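Local atomic coordinates of enoyl-CoA hydratase/isomerase (Pseudomonas aeruginosa, PDB entry 3LAO), a protein that probably hydrates the side-chain double bond of a steroid enoyl-CoA thioester, as a homotrimeric member of the enoyl-CoA hydratase/isomerase family. Residues Glu67-Gly72 / Val110-Thr115. Sequence-based numbering, arbitrary orientation. Where two conformers were deposited one is given.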
loop_
_atom_site.group_PDB
_atom_site.type_symbol
_atom_site.label_atom_id
_atom_site.label_comp_id
_atom_site.label_asym_id
_atom_site.label_seq_id
_atom_site.Cartn_x
_atom_site.Cartn_y
_atom_site.Cartn_z
ATOM N N GLU B 67 -18.101 4.489 -27.182
ATOM C CA GLU B 67 -18.675 5.014 -25.941
ATOM C C GLU B 67 -18.259 4.152 -24.757
ATOM O O GLU B 67 -18.560 4.468 -23.609
ATOM C CB GLU B 67 -20.211 5.074 -26.045
ATOM C CG GLU B 67 -20.748 6.110 -27.071
ATOM C CD GLU B 67 -22.232 5.920 -27.443
ATOM O OE1 GLU B 67 -22.614 4.801 -27.867
ATOM O OE2 GLU B 67 -23.009 6.897 -27.332
ATOM N N HIS B 68 -17.557 3.064 -25.038
ATOM C CA HIS B 68 -17.249 2.085 -24.007
ATOM C C HIS B 68 -15.828 1.615 -24.001
ATOM O O HIS B 68 -15.331 1.099 -24.988
ATOM C CB HIS B 68 -18.192 0.898 -24.162
ATOM C CG HIS B 68 -19.623 1.269 -23.957
ATOM N ND1 HIS B 68 -20.146 1.533 -22.705
ATOM C CD2 HIS B 68 -20.624 1.493 -24.843
ATOM C CE1 HIS B 68 -21.417 1.877 -22.831
ATOM N NE2 HIS B 68 -21.733 1.855 -24.115
ATOM N N PHE B 69 -15.164 1.772 -22.869
ATOM C CA PHE B 69 -13.800 1.299 -22.770
ATOM C C PHE B 69 -13.689 -0.204 -23.078
ATOM O O PHE B 69 -13.064 -0.577 -24.071
ATOM C CB PHE B 69 -13.184 1.655 -21.430
ATOM C CG PHE B 69 -11.716 1.363 -21.361
ATOM C CD1 PHE B 69 -10.832 2.093 -22.115
ATOM C CD2 PHE B 69 -11.229 0.362 -20.537
ATOM C CE1 PHE B 69 -9.482 1.813 -22.070
ATOM C CE2 PHE B 69 -9.886 0.108 -20.467
ATOM C CZ PHE B 69 -9.014 0.827 -21.245
ATOM N N THR B 70 -14.290 -1.064 -22.261
ATOM C CA THR B 70 -14.359 -2.489 -22.620
ATOM C C THR B 70 -15.410 -3.268 -21.836
ATOM O O THR B 70 -15.579 -3.050 -20.636
ATOM C CB THR B 70 -13.006 -3.226 -22.475
ATOM O OG1 THR B 70 -13.165 -4.579 -22.907
ATOM C CG2 THR B 70 -12.573 -3.264 -21.045
ATOM N N ALA B 71 -16.111 -4.179 -22.526
ATOM C CA ALA B 71 -17.067 -5.073 -21.866
ATOM C C ALA B 71 -16.363 -6.288 -21.284
ATOM O O ALA B 71 -17.008 -7.167 -20.710
ATOM C CB ALA B 71 -18.178 -5.505 -22.817
ATOM N N GLY B 72 -15.035 -6.329 -21.405
ATOM C CA GLY B 72 -14.261 -7.453 -20.898
ATOM C C GLY B 72 -13.898 -8.453 -21.994
ATOM O O GLY B 72 -13.876 -8.121 -23.171
ATOM N N VAL B 110 -3.749 5.934 -19.311
ATOM C CA VAL B 110 -4.941 5.374 -19.872
ATOM C C VAL B 110 -6.166 6.255 -19.636
ATOM O O VAL B 110 -6.367 6.798 -18.527
ATOM C CB VAL B 110 -5.191 3.937 -19.351
ATOM C CG1 VAL B 110 -5.533 3.944 -17.808
ATOM C CG2 VAL B 110 -6.310 3.330 -20.156
ATOM N N ALA B 111 -6.983 6.384 -20.679
ATOM C CA ALA B 111 -8.279 7.086 -20.606
ATOM C C ALA B 111 -9.455 6.111 -20.752
ATOM O O ALA B 111 -9.506 5.359 -21.719
ATOM C CB ALA B 111 -8.348 8.162 -21.708
ATOM N N VAL B 112 -10.408 6.148 -19.819
ATOM C CA VAL B 112 -11.567 5.246 -19.849
ATOM C C VAL B 112 -12.921 5.954 -19.712
ATOM O O VAL B 112 -13.079 6.896 -18.934
ATOM C CB VAL B 112 -11.555 4.248 -18.695
ATOM C CG1 VAL B 112 -10.264 3.441 -18.663
ATOM C CG2 VAL B 112 -11.720 4.988 -17.465
ATOM N N GLN B 113 -13.912 5.410 -20.403
ATOM C CA GLN B 113 -15.263 5.963 -20.410
ATOM C C GLN B 113 -16.318 4.876 -20.510
ATOM O O GLN B 113 -16.090 3.799 -21.101
ATOM C CB GLN B 113 -15.449 6.888 -21.613
ATOM C CG GLN B 113 -15.753 6.150 -22.930
ATOM C CD GLN B 113 -14.511 5.620 -23.639
ATOM O OE1 GLN B 113 -13.597 5.060 -23.008
ATOM N NE2 GLN B 113 -14.487 5.763 -24.977
ATOM N N GLY B 114 -17.492 5.192 -19.975
ATOM C CA GLY B 114 -18.654 4.333 -20.092
ATOM C C GLY B 114 -18.618 3.054 -19.270
ATOM O O GLY B 114 -18.959 3.058 -18.094
ATOM N N THR B 115 -18.224 1.971 -19.925
ATOM C CA THR B 115 -18.275 0.636 -19.376
ATOM C C THR B 115 -16.868 0.075 -19.254
ATOM O O THR B 115 -16.071 0.202 -20.164
ATOM C CB THR B 115 -19.106 -0.283 -20.284
ATOM O OG1 THR B 115 -20.449 -0.333 -19.813
ATOM C CG2 THR B 115 -18.554 -1.675 -20.289
#
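Phe69 packs against Val110 and Val112 at the end of strand 108-112, and its side chain can be followed outward atom by atom. CB sits beside two backbone carbonyls, 3.5 Å from Thr115 O and slightly farther from Gln113 O. With CG anti to the backbone N (chi1 -172°), the ring runs back along the strand. Val112 CG1 stands over one face, 3.5 Å from the centroid of the Phe69 ring and only 4° off its normal, a well-centred CH-pi contact. CD1 and CE1 pass Ala111 O, with Phe69 CD1 the nearer at 3.5 Å. At the far end, Phe69 CZ meets Val110 CG2 at 3.8 Å, and Ala64 of the preceding strand 59-64 adds to the packing.

The backbone fixes where this ring starts. Phe69 N donates to Gln113 O (2.8 Å), and Thr70 N donates to Thr115 O (3.0 Å). Upstream, the Gln113 chain bends at chi2 and lays CG against Glu67 O at 3.3 Å; its NE2 is held by the carbonyls of Ala64 and Gly66, tying the end of strand 59-64 and the start of the following loop to Gln113. Gly114 CA also points a CA-H...O contact at Glu67 O, while the His68 ring lies obliquely against Thr115 CB. Farther on, an ST turn brings Gly72 N to Thr70 OG1 at 3.0 Å, and that hydroxyl is also bonded to Asn34 O.

Loop 67-72, between strand 59-64 and helix 75-78, is thus bonded to the end of the neighbouring parallel strand in the crotonase fold. In this family one oxyanion-hole N-H comes from the loop after the first of these strands and the other from the start of the helix beyond the second, so this contact probably sets that loop against the chain leading to the helix.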